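Local coordinates for structural PPIase-like protein L605 (Mimivirus, PDB 2OSE) that probably catalyses the cis-trans isomerisation of peptide bonds preceding proline, as cyclophilins do, at residues P15-L23 / P196-Y206; F36-N46 / I112-Y121. All blocks are in the same frame, centred on the assembly; numbering follows the deposited sequence.

One strand pairing and one loop-on-helix contact hold distant parts of this chain together. Contact 1 pairs strand 16-23, near the start of the fold, with strand 198-205 near its end, so that the two termini of the cyclophilin domain are zipped together. Contact 2 (36-46 / 112-121) is nested inside the long loop thus closed and joins the turn into helix 41-52 to an irregular connection between strands 89-92 and 128-135. The centres of contact 1 and contact 2 lie about 21 Å apart, on opposite sides of the chain's centre. Helix 41-52 serves both: its N-terminal end takes part in contact 2, while its F47, V48 and T51 pack on segment 15-23. The other two subunits of the trimer touch neither contact.

Contact 1 (P15-L23 / P196-Y206); sequences PRVYMDIVL and PTFSIGKCGAY
M19 CG rests against I200 CG2 and C203 CB at the apolar centre, on the face of the sheet that helices 41-52 and 177-186 cover. Farther along this face the CD1 methyl of L23 lies over the phenyl ring of F198, 3.9 Å from F198 CE1. The same methyl presses on P196, L23 CD1 to P196 CB 3.4 Å, tighter than usual carbon contact. On the other face Y18, with CG wedged between its backbone N and carbonyl carbon (chi1 54°), lays its ring over G204, whose CA sits 3.8 Å from the ring centroid as a CH-pi contact. An edge of that ring meets the face of Y206, planes at 60°, and Y206 OH is held by Q32.

Seven backbone hydrogen bonds cross between the segments, among them D20 N to K202 O and G201 N to D20 O. At the polar edge a water bridges D20 OD2 and K202 N, while D20 OD1 forms a salt bridge with R30. Between M19 and I21 the register slips by one residue: a beta bulge in the antiparallel pairing that joins the first and last strands of the cyclophilin barrel.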
loop_
_atom_site.group_PDB
_atom_site.type_symbol
_atom_site.label_atom_id
_atom_site.label_comp_id
_atom_site.label_asym_id
_atom_site.label_seq_id
_atom_site.Cartn_x
_atom_site.Cartn_y
_atom_site.Cartn_z
ATOM N N PRO A 15 -13.567 -4.289 -32.649
ATOM C CA PRO A 15 -14.681 -4.491 -31.741
ATOM C C PRO A 15 -14.875 -3.217 -30.935
ATOM O O PRO A 15 -13.921 -2.510 -30.690
ATOM C CB PRO A 15 -14.194 -5.609 -30.809
ATOM C CG PRO A 15 -13.069 -6.253 -31.531
ATOM C CD PRO A 15 -12.440 -5.199 -32.369
ATOM N N ARG A 16 -16.105 -2.923 -30.546
ATOM C CA ARG A 16 -16.367 -1.787 -29.673
ATOM C C ARG A 16 -17.013 -2.303 -28.436
ATOM O O ARG A 16 -17.866 -3.179 -28.519
ATOM C CB ARG A 16 -17.271 -0.767 -30.355
ATOM C CG ARG A 16 -16.574 -0.014 -31.478
ATOM C CD ARG A 16 -17.525 0.941 -32.177
ATOM N NE ARG A 16 -16.911 1.385 -33.408
ATOM C CZ ARG A 16 -16.354 2.561 -33.602
ATOM N NH1 ARG A 16 -16.423 3.486 -32.680
ATOM N NH2 ARG A 16 -15.758 2.823 -34.771
ATOM N N VAL A 17 -16.621 -1.765 -27.287
ATOM C CA VAL A 17 -17.136 -2.235 -25.996
ATOM C C VAL A 17 -17.426 -1.046 -25.106
ATOM O O VAL A 17 -16.948 0.062 -25.373
ATOM C CB VAL A 17 -16.147 -3.163 -25.270
ATOM C CG1 VAL A 17 -15.826 -4.431 -26.106
ATOM C CG2 VAL A 17 -14.867 -2.378 -24.901
ATOM N N TYR A 18 -18.193 -1.283 -24.045
ATOM C CA TYR A 18 -18.489 -0.260 -23.039
ATOM C C TYR A 18 -18.206 -0.756 -21.618
ATOM O O TYR A 18 -18.239 -1.967 -21.342
ATOM C CB TYR A 18 -19.954 0.205 -23.154
ATOM C CG TYR A 18 -20.954 -0.949 -23.084
ATOM C CD1 TYR A 18 -21.474 -1.364 -21.862
ATOM C CD2 TYR A 18 -21.346 -1.649 -24.246
ATOM C CE1 TYR A 18 -22.388 -2.456 -21.783
ATOM C CE2 TYR A 18 -22.237 -2.747 -24.167
ATOM C CZ TYR A 18 -22.744 -3.134 -22.929
ATOM O OH TYR A 18 -23.628 -4.213 -22.847
ATOM N N MET A 19 -17.955 0.199 -20.734
ATOM C CA MET A 19 -17.762 -0.032 -19.306
ATOM C C MET A 19 -18.328 1.159 -18.533
ATOM O O MET A 19 -17.800 2.290 -18.653
ATOM C CB MET A 19 -16.268 -0.062 -18.962
ATOM C CG MET A 19 -15.584 -1.330 -19.124
ATOM S SD MET A 19 -13.772 -1.080 -18.923
ATOM C CE MET A 19 -13.378 -2.763 -19.372
ATOM N N ASP A 20 -19.322 0.898 -17.691
ATOM C CA ASP A 20 -19.704 1.865 -16.624
ATOM C C ASP A 20 -18.589 1.977 -15.592
ATOM O O ASP A 20 -17.945 0.967 -15.262
ATOM C CB ASP A 20 -20.966 1.407 -15.892
ATOM C CG ASP A 20 -22.203 1.745 -16.618
ATOM O OD1 ASP A 20 -22.214 2.707 -17.434
ATOM O OD2 ASP A 20 -23.200 1.038 -16.389
ATOM N N ILE A 21 -18.359 3.195 -15.096
ATOM C CA ILE A 21 -17.398 3.444 -13.996
ATOM C C ILE A 21 -18.232 3.785 -12.769
ATOM O O ILE A 21 -19.165 4.592 -12.856
ATOM C CB ILE A 21 -16.394 4.595 -14.314
ATOM C CG1 ILE A 21 -15.731 4.367 -15.700
ATOM C CG2 ILE A 21 -15.304 4.744 -13.203
ATOM C CD1 ILE A 21 -14.676 3.260 -15.688
ATOM N N VAL A 22 -17.950 3.093 -11.668
ATOM C CA VAL A 22 -18.778 3.182 -10.452
ATOM C C VAL A 22 -17.905 3.773 -9.345
ATOM O O VAL A 22 -16.707 3.498 -9.265
ATOM C CB VAL A 22 -19.347 1.767 -10.059
ATOM C CG1 VAL A 22 -20.016 1.755 -8.643
ATOM C CG2 VAL A 22 -20.324 1.267 -11.129
ATOM N N LEU A 23 -18.506 4.616 -8.518
ATOM C CA LEU A 23 -17.858 5.120 -7.298
ATOM C C LEU A 23 -18.934 5.196 -6.212
ATOM O O LEU A 23 -19.970 5.855 -6.382
ATOM C CB LEU A 23 -17.260 6.505 -7.529
ATOM C CG LEU A 23 -16.752 7.309 -6.314
ATOM C CD1 LEU A 23 -15.436 6.776 -5.896
ATOM C CD2 LEU A 23 -16.653 8.787 -6.635
ATOM N N PRO A 196 -10.447 7.894 -3.659
ATOM C CA PRO A 196 -11.664 7.089 -3.712
ATOM C C PRO A 196 -11.410 5.774 -4.483
ATOM O O PRO A 196 -10.457 5.705 -5.235
ATOM C CB PRO A 196 -12.654 7.998 -4.462
ATOM C CG PRO A 196 -11.798 8.960 -5.237
ATOM C CD PRO A 196 -10.575 9.167 -4.403
ATOM N N THR A 197 -12.217 4.738 -4.245
ATOM C CA THR A 197 -12.091 3.468 -4.992
ATOM C C THR A 197 -13.066 3.376 -6.166
ATOM O O THR A 197 -14.281 3.271 -5.989
ATOM C CB THR A 197 -12.172 2.242 -4.072
ATOM O OG1 THR A 197 -11.011 2.236 -3.244
ATOM C CG2 THR A 197 -12.177 0.924 -4.884
ATOM N N PHE A 198 -12.520 3.429 -7.381
ATOM C CA PHE A 198 -13.325 3.288 -8.592
ATOM C C PHE A 198 -13.433 1.836 -9.000
ATOM O O PHE A 198 -12.508 1.045 -8.799
ATOM C CB PHE A 198 -12.689 4.112 -9.736
ATOM C CG PHE A 198 -12.643 5.579 -9.450
ATOM C CD1 PHE A 198 -13.784 6.360 -9.582
ATOM C CD2 PHE A 198 -11.483 6.175 -9.020
ATOM C CE1 PHE A 198 -13.741 7.714 -9.302
ATOM C CE2 PHE A 198 -11.440 7.548 -8.734
ATOM C CZ PHE A 198 -12.550 8.305 -8.866
ATOM N N SER A 199 -14.541 1.479 -9.631
ATOM C CA SER A 199 -14.666 0.114 -10.131
ATOM C C SER A 199 -15.418 0.094 -11.432
ATOM O O SER A 199 -16.033 1.100 -11.823
ATOM C CB SER A 199 -15.362 -0.779 -9.095
ATOM O OG SER A 199 -16.572 -0.165 -8.697
ATOM N N ILE A 200 -15.378 -1.053 -12.093
ATOM C CA ILE A 200 -16.132 -1.278 -13.320
ATOM C C ILE A 200 -17.523 -1.790 -12.946
ATOM O O ILE A 200 -17.641 -2.725 -12.116
ATOM C CB ILE A 200 -15.384 -2.298 -14.252
ATOM C CG1 ILE A 200 -13.976 -1.762 -14.592
ATOM C CG2 ILE A 200 -16.196 -2.625 -15.496
ATOM C CD1 ILE A 200 -12.988 -2.847 -15.258
ATOM N N GLY A 201 -18.559 -1.168 -13.516
ATOM C CA GLY A 201 -19.933 -1.653 -13.404
ATOM C C GLY A 201 -20.301 -2.511 -14.585
ATOM O O GLY A 201 -19.481 -3.299 -15.053
ATOM N N LYS A 202 -21.537 -2.392 -15.076
ATOM C CA LYS A 202 -21.928 -3.163 -16.247
ATOM C C LYS A 202 -20.941 -2.942 -17.401
ATOM O O LYS A 202 -20.423 -1.844 -17.580
ATOM C CB LYS A 202 -23.351 -2.797 -16.721
ATOM C CG LYS A 202 -24.506 -3.402 -15.918
ATOM C CD LYS A 202 -25.807 -3.428 -16.790
ATOM C CE LYS A 202 -26.937 -4.178 -16.097
ATOM N NZ LYS A 202 -26.825 -5.686 -16.274
ATOM N N CYS A 203 -20.689 -3.995 -18.171
ATOM C CA CYS A 203 -19.807 -3.906 -19.313
ATOM C C CYS A 203 -20.316 -4.894 -20.358
ATOM O O CYS A 203 -21.141 -5.780 -20.062
ATOM C CB CYS A 203 -18.337 -4.140 -18.917
ATOM S SG CYS A 203 -18.002 -5.702 -18.101
ATOM N N GLY A 204 -19.817 -4.757 -21.565
ATOM C CA GLY A 204 -20.333 -5.526 -22.679
ATOM C C GLY A 204 -19.704 -5.070 -23.962
ATOM O O GLY A 204 -18.955 -4.100 -23.984
ATOM N N ALA A 205 -19.993 -5.810 -25.026
ATOM C CA ALA A 205 -19.580 -5.448 -26.368
ATOM C C ALA A 205 -20.831 -5.052 -27.107
ATOM O O ALA A 205 -21.899 -5.662 -26.905
ATOM C CB ALA A 205 -18.916 -6.629 -27.058
ATOM N N TYR A 206 -20.723 -4.003 -27.917
ATOM C CA TYR A 206 -21.735 -3.690 -28.913
ATOM C C TYR A 206 -21.687 -4.748 -30.016
ATOM O O TYR A 206 -20.619 -5.309 -30.288
ATOM C CB TYR A 206 -21.474 -2.320 -29.543
ATOM C CG TYR A 206 -21.518 -1.190 -28.578
ATOM C CD1 TYR A 206 -22.731 -0.670 -28.133
ATOM C CD2 TYR A 206 -20.337 -0.636 -28.082
ATOM C CE1 TYR A 206 -22.760 0.394 -27.223
ATOM C CE2 TYR A 206 -20.369 0.411 -27.187
ATOM C CZ TYR A 206 -21.570 0.911 -26.757
ATOM O OH TYR A 206 -21.574 1.963 -25.882
HETATM O O HOH W 1 -18.162 -5.004 -30.910
HETATM O O HOH W 2 -24.402 -5.579 -25.055
HETATM O O HOH W 3 -23.309 -0.318 -14.067
HETATM O O HOH W 4 -16.498 1.234 -6.630
#

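Contact 2 (F36-N46 / I112-Y121); sequences FRDAFPAGVEN and IPPVFGDYFY
F40 and F116 bring the two backbones within 4.3 Å, CA to CA, where the 3-10 turn 37-39 runs into helix 41-52 and the irregular segment 112-121 passes alongside. This is loop packing against a helix entrance, beside strand 168-175 of the cyclophilin barrel. G117 N donates to A39 O at 3.0 Å; the bond is straight at hydrogen, yet the donor stands well above the carbonyl plane. A water bridges the same A39 O to Y119 O, and a second water links A42 N, in the first turn of the helix, to V115 O.

F40, at the N-cap position, carries the apolar middle. Its CG lies opposite the backbone N (chi1 -169°), which sends the ring across to the loop, where F116 presents an edge to one face in a T-shaped pair, planes at 73° and F116 CE1 3.6 Å from F40 CE2. G43 N lies over the opposite face of F40, toward the rim. I112 extends the packing along the helix: its CG2 touches A42 CB at 3.5 Å and also F40 CZ, while CD1 lies against N46, whose OD1 accepts from V106 N. F40 also packs on V168 and I170 of strand 168-175.

At the other end F36 and Y121 stack face to face, centroids 4.1 Å apart, with F36 CD2 over the centre of the tyrosine ring. A39 CB also touches this ring. The stack and a hydrogen bond together would limit rotation of the phenol: Y121 OH donates to the syn lone pair of D38 OD1 at 2.8 Å, with carboxylate and ring only 8° from coplanar.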
loop_
_atom_site.group_PDB
_atom_site.type_symbol
_atom_site.label_atom_id
_atom_site.label_comp_id
_atom_site.label_asym_id
_atom_site.label_seq_id
_atom_site.Cartn_x
_atom_site.Cartn_y
_atom_site.Cartn_z
ATOM N N PHE A 36 -8.267 -2.415 -31.460
ATOM C CA PHE A 36 -7.534 -2.567 -32.719
ATOM C C PHE A 36 -7.045 -4.010 -32.705
ATOM O O PHE A 36 -5.978 -4.288 -32.190
ATOM C CB PHE A 36 -6.343 -1.604 -32.832
ATOM C CG PHE A 36 -6.615 -0.161 -32.373
ATOM C CD1 PHE A 36 -7.740 0.553 -32.808
ATOM C CD2 PHE A 36 -5.715 0.482 -31.540
ATOM C CE1 PHE A 36 -7.954 1.862 -32.393
ATOM C CE2 PHE A 36 -5.906 1.780 -31.132
ATOM C CZ PHE A 36 -7.034 2.478 -31.545
ATOM N N ARG A 37 -7.855 -4.934 -33.210
ATOM C CA ARG A 37 -7.522 -6.352 -33.117
ATOM C C ARG A 37 -6.184 -6.615 -33.805
ATOM O O ARG A 37 -5.452 -7.481 -33.334
ATOM C CB ARG A 37 -8.622 -7.234 -33.707
ATOM C CG ARG A 37 -8.499 -8.720 -33.352
ATOM C CD ARG A 37 -9.429 -9.567 -34.232
ATOM N NE ARG A 37 -9.503 -10.949 -33.757
ATOM C CZ ARG A 37 -8.795 -11.962 -34.262
ATOM N NH1 ARG A 37 -7.953 -11.741 -35.250
ATOM N NH2 ARG A 37 -8.912 -13.191 -33.759
ATOM N N ASP A 38 -5.857 -5.842 -34.864
ATOM C CA ASP A 38 -4.546 -5.941 -35.583
ATOM C C ASP A 38 -3.310 -5.495 -34.785
ATOM O O ASP A 38 -2.176 -5.614 -35.252
ATOM C CB ASP A 38 -4.540 -5.258 -36.981
ATOM C CG ASP A 38 -4.752 -3.727 -36.948
ATOM O OD1 ASP A 38 -4.296 -2.990 -36.039
ATOM O OD2 ASP A 38 -5.365 -3.228 -37.923
ATOM N N ALA A 39 -3.527 -4.974 -33.591
ATOM C CA ALA A 39 -2.427 -4.604 -32.726
ATOM C C ALA A 39 -1.884 -5.851 -32.024
ATOM O O ALA A 39 -0.679 -5.957 -31.791
ATOM C CB ALA A 39 -2.898 -3.555 -31.692
ATOM N N PHE A 40 -2.777 -6.777 -31.682
ATOM C CA PHE A 40 -2.495 -7.838 -30.721
ATOM C C PHE A 40 -3.704 -8.732 -30.641
ATOM O O PHE A 40 -4.488 -8.627 -29.676
ATOM C CB PHE A 40 -2.256 -7.209 -29.322
ATOM C CG PHE A 40 -1.710 -8.143 -28.278
ATOM C CD1 PHE A 40 -1.550 -9.514 -28.519
ATOM C CD2 PHE A 40 -1.363 -7.626 -27.002
ATOM C CE1 PHE A 40 -1.057 -10.364 -27.527
ATOM C CE2 PHE A 40 -0.863 -8.460 -26.003
ATOM C CZ PHE A 40 -0.697 -9.834 -26.259
ATOM N N PRO A 41 -3.888 -9.638 -31.626
ATOM C CA PRO A 41 -5.087 -10.455 -31.624
ATOM C C PRO A 41 -5.492 -11.179 -30.344
ATOM O O PRO A 41 -6.660 -11.111 -29.938
ATOM C CB PRO A 41 -4.821 -11.450 -32.774
ATOM C CG PRO A 41 -4.028 -10.675 -33.726
ATOM C CD PRO A 41 -3.068 -9.897 -32.837
ATOM N N ALA A 42 -4.568 -11.899 -29.709
ATOM C CA ALA A 42 -4.941 -12.676 -28.521
ATOM C C ALA A 42 -5.271 -11.779 -27.308
ATOM O O ALA A 42 -6.098 -12.129 -26.497
ATOM C CB ALA A 42 -3.791 -13.672 -28.135
ATOM N N GLY A 43 -4.587 -10.652 -27.195
ATOM C CA GLY A 43 -4.813 -9.727 -26.069
ATOM C C GLY A 43 -6.112 -8.949 -26.215
ATOM O O GLY A 43 -6.805 -8.711 -25.232
ATOM N N VAL A 44 -6.422 -8.556 -27.442
ATOM C CA VAL A 44 -7.728 -7.953 -27.815
ATOM C C VAL A 44 -8.900 -8.912 -27.580
ATOM O O VAL A 44 -9.918 -8.533 -26.966
ATOM C CB VAL A 44 -7.690 -7.424 -29.267
ATOM C CG1 VAL A 44 -9.118 -7.042 -29.774
ATOM C CG2 VAL A 44 -6.773 -6.237 -29.319
ATOM N N GLU A 45 -8.771 -10.156 -28.050
ATOM C CA GLU A 45 -9.843 -11.127 -27.822
ATOM C C GLU A 45 -10.083 -11.425 -26.348
ATOM O O GLU A 45 -11.227 -11.525 -25.915
ATOM C CB GLU A 45 -9.659 -12.429 -28.660
ATOM C CG GLU A 45 -9.786 -12.212 -30.168
ATOM C CD GLU A 45 -11.170 -11.698 -30.648
ATOM O OE1 GLU A 45 -12.215 -11.954 -30.006
ATOM O OE2 GLU A 45 -11.195 -11.033 -31.705
ATOM N N ASN A 46 -9.008 -11.518 -25.562
ATOM C CA ASN A 46 -9.179 -11.711 -24.132
ATOM C C ASN A 46 -9.910 -10.511 -23.520
ATOM O O ASN A 46 -10.830 -10.687 -22.754
ATOM C CB ASN A 46 -7.814 -11.904 -23.450
ATOM C CG ASN A 46 -7.931 -12.188 -21.955
ATOM O OD1 ASN A 46 -8.679 -13.084 -21.530
ATOM N ND2 ASN A 46 -7.167 -11.433 -21.145
ATOM N N ILE A 112 -0.920 -15.010 -21.891
ATOM C CA ILE A 112 -0.977 -14.624 -23.300
ATOM C C ILE A 112 0.391 -14.183 -23.784
ATOM O O ILE A 112 0.930 -13.218 -23.278
ATOM C CB ILE A 112 -2.020 -13.465 -23.576
ATOM C CG1 ILE A 112 -3.388 -13.846 -23.030
ATOM C CG2 ILE A 112 -2.086 -13.144 -25.076
ATOM C CD1 ILE A 112 -4.327 -12.659 -22.793
ATOM N N PRO A 113 0.955 -14.891 -24.794
ATOM C CA PRO A 113 2.258 -14.547 -25.358
ATOM C C PRO A 113 2.263 -13.230 -26.091
ATOM O O PRO A 113 1.219 -12.815 -26.595
ATOM C CB PRO A 113 2.528 -15.693 -26.350
ATOM C CG PRO A 113 1.712 -16.809 -25.840
ATOM C CD PRO A 113 0.432 -16.131 -25.397
ATOM N N PRO A 114 3.442 -12.587 -26.182
ATOM C CA PRO A 114 3.525 -11.324 -26.876
ATOM C C PRO A 114 3.556 -11.518 -28.398
ATOM O O PRO A 114 4.495 -11.098 -29.063
ATOM C CB PRO A 114 4.828 -10.695 -26.339
ATOM C CG PRO A 114 5.641 -11.839 -25.762
ATOM C CD PRO A 114 4.758 -13.046 -25.666
ATOM N N VAL A 115 2.515 -12.141 -28.935
ATOM C CA VAL A 115 2.410 -12.273 -30.388
ATOM C C VAL A 115 1.561 -11.138 -30.922
ATOM O O VAL A 115 0.341 -11.229 -30.900
ATOM C CB VAL A 115 1.786 -13.627 -30.825
ATOM C CG1 VAL A 115 1.839 -13.746 -32.350
ATOM C CG2 VAL A 115 2.505 -14.797 -30.194
ATOM N N PHE A 116 2.212 -10.085 -31.396
ATOM C CA PHE A 116 1.521 -8.874 -31.840
ATOM C C PHE A 116 1.146 -8.922 -33.310
ATOM O O PHE A 116 1.689 -9.722 -34.093
ATOM C CB PHE A 116 2.337 -7.607 -31.557
ATOM C CG PHE A 116 2.692 -7.424 -30.104
ATOM C CD1 PHE A 116 1.847 -7.886 -29.100
ATOM C CD2 PHE A 116 3.873 -6.789 -29.744
ATOM C CE1 PHE A 116 2.170 -7.724 -27.757
ATOM C CE2 PHE A 116 4.204 -6.632 -28.402
ATOM C CZ PHE A 116 3.339 -7.098 -27.407
ATOM N N GLY A 117 0.214 -8.056 -33.684
ATOM C CA GLY A 117 -0.280 -8.062 -35.035
ATOM C C GLY A 117 0.617 -7.233 -35.905
ATOM O O GLY A 117 1.760 -6.909 -35.535
ATOM N N ASP A 118 0.065 -6.865 -37.056
ATOM C CA ASP A 118 0.790 -6.186 -38.117
ATOM C C ASP A 118 1.086 -4.716 -37.831
ATOM O O ASP A 118 2.006 -4.146 -38.440
ATOM C CB ASP A 118 0.040 -6.334 -39.464
ATOM C CG ASP A 118 -1.471 -6.612 -39.303
ATOM O OD1 ASP A 118 -2.177 -6.696 -40.347
ATOM O OD2 ASP A 118 -1.970 -6.776 -38.156
ATOM N N TYR A 119 0.314 -4.101 -36.921
ATOM C CA TYR A 119 0.485 -2.675 -36.623
ATOM C C TYR A 119 0.805 -2.375 -35.165
ATOM O O TYR A 119 0.495 -3.169 -34.268
ATOM C CB TYR A 119 -0.751 -1.866 -37.037
ATOM C CG TYR A 119 -1.004 -1.867 -38.521
ATOM C CD1 TYR A 119 -0.506 -0.844 -39.330
ATOM C CD2 TYR A 119 -1.742 -2.898 -39.125
ATOM C CE1 TYR A 119 -0.735 -0.839 -40.711
ATOM C CE2 TYR A 119 -1.979 -2.899 -40.504
ATOM C CZ TYR A 119 -1.474 -1.866 -41.281
ATOM O OH TYR A 119 -1.703 -1.858 -42.645
ATOM N N PHE A 120 1.427 -1.216 -34.976
ATOM C CA PHE A 120 1.765 -0.668 -33.691
ATOM C C PHE A 120 1.100 0.700 -33.570
ATOM O O PHE A 120 1.086 1.469 -34.533
ATOM C CB PHE A 120 3.288 -0.561 -33.605
ATOM C CG PHE A 120 3.789 0.393 -32.566
ATOM C CD1 PHE A 120 3.940 -0.015 -31.257
ATOM C CD2 PHE A 120 4.151 1.682 -32.915
ATOM C CE1 PHE A 120 4.417 0.865 -30.296
ATOM C CE2 PHE A 120 4.628 2.574 -31.964
ATOM C CZ PHE A 120 4.763 2.164 -30.661
ATOM N N TYR A 121 0.551 0.989 -32.389
ATOM C CA TYR A 121 -0.063 2.290 -32.090
ATOM C C TYR A 121 0.756 3.003 -31.019
ATOM O O TYR A 121 0.984 2.451 -29.947
ATOM C CB TYR A 121 -1.540 2.127 -31.650
ATOM C CG TYR A 121 -2.386 1.505 -32.730
ATOM C CD1 TYR A 121 -3.155 2.295 -33.595
ATOM C CD2 TYR A 121 -2.377 0.134 -32.941
ATOM C CE1 TYR A 121 -3.897 1.713 -34.634
ATOM C CE2 TYR A 121 -3.115 -0.452 -33.979
ATOM C CZ TYR A 121 -3.869 0.354 -34.812
ATOM O OH TYR A 121 -4.592 -0.239 -35.813
HETATM O O HOH W 5 0.974 -3.899 -31.669
HETATM O O HOH W 6 -1.925 -12.721 -30.403
#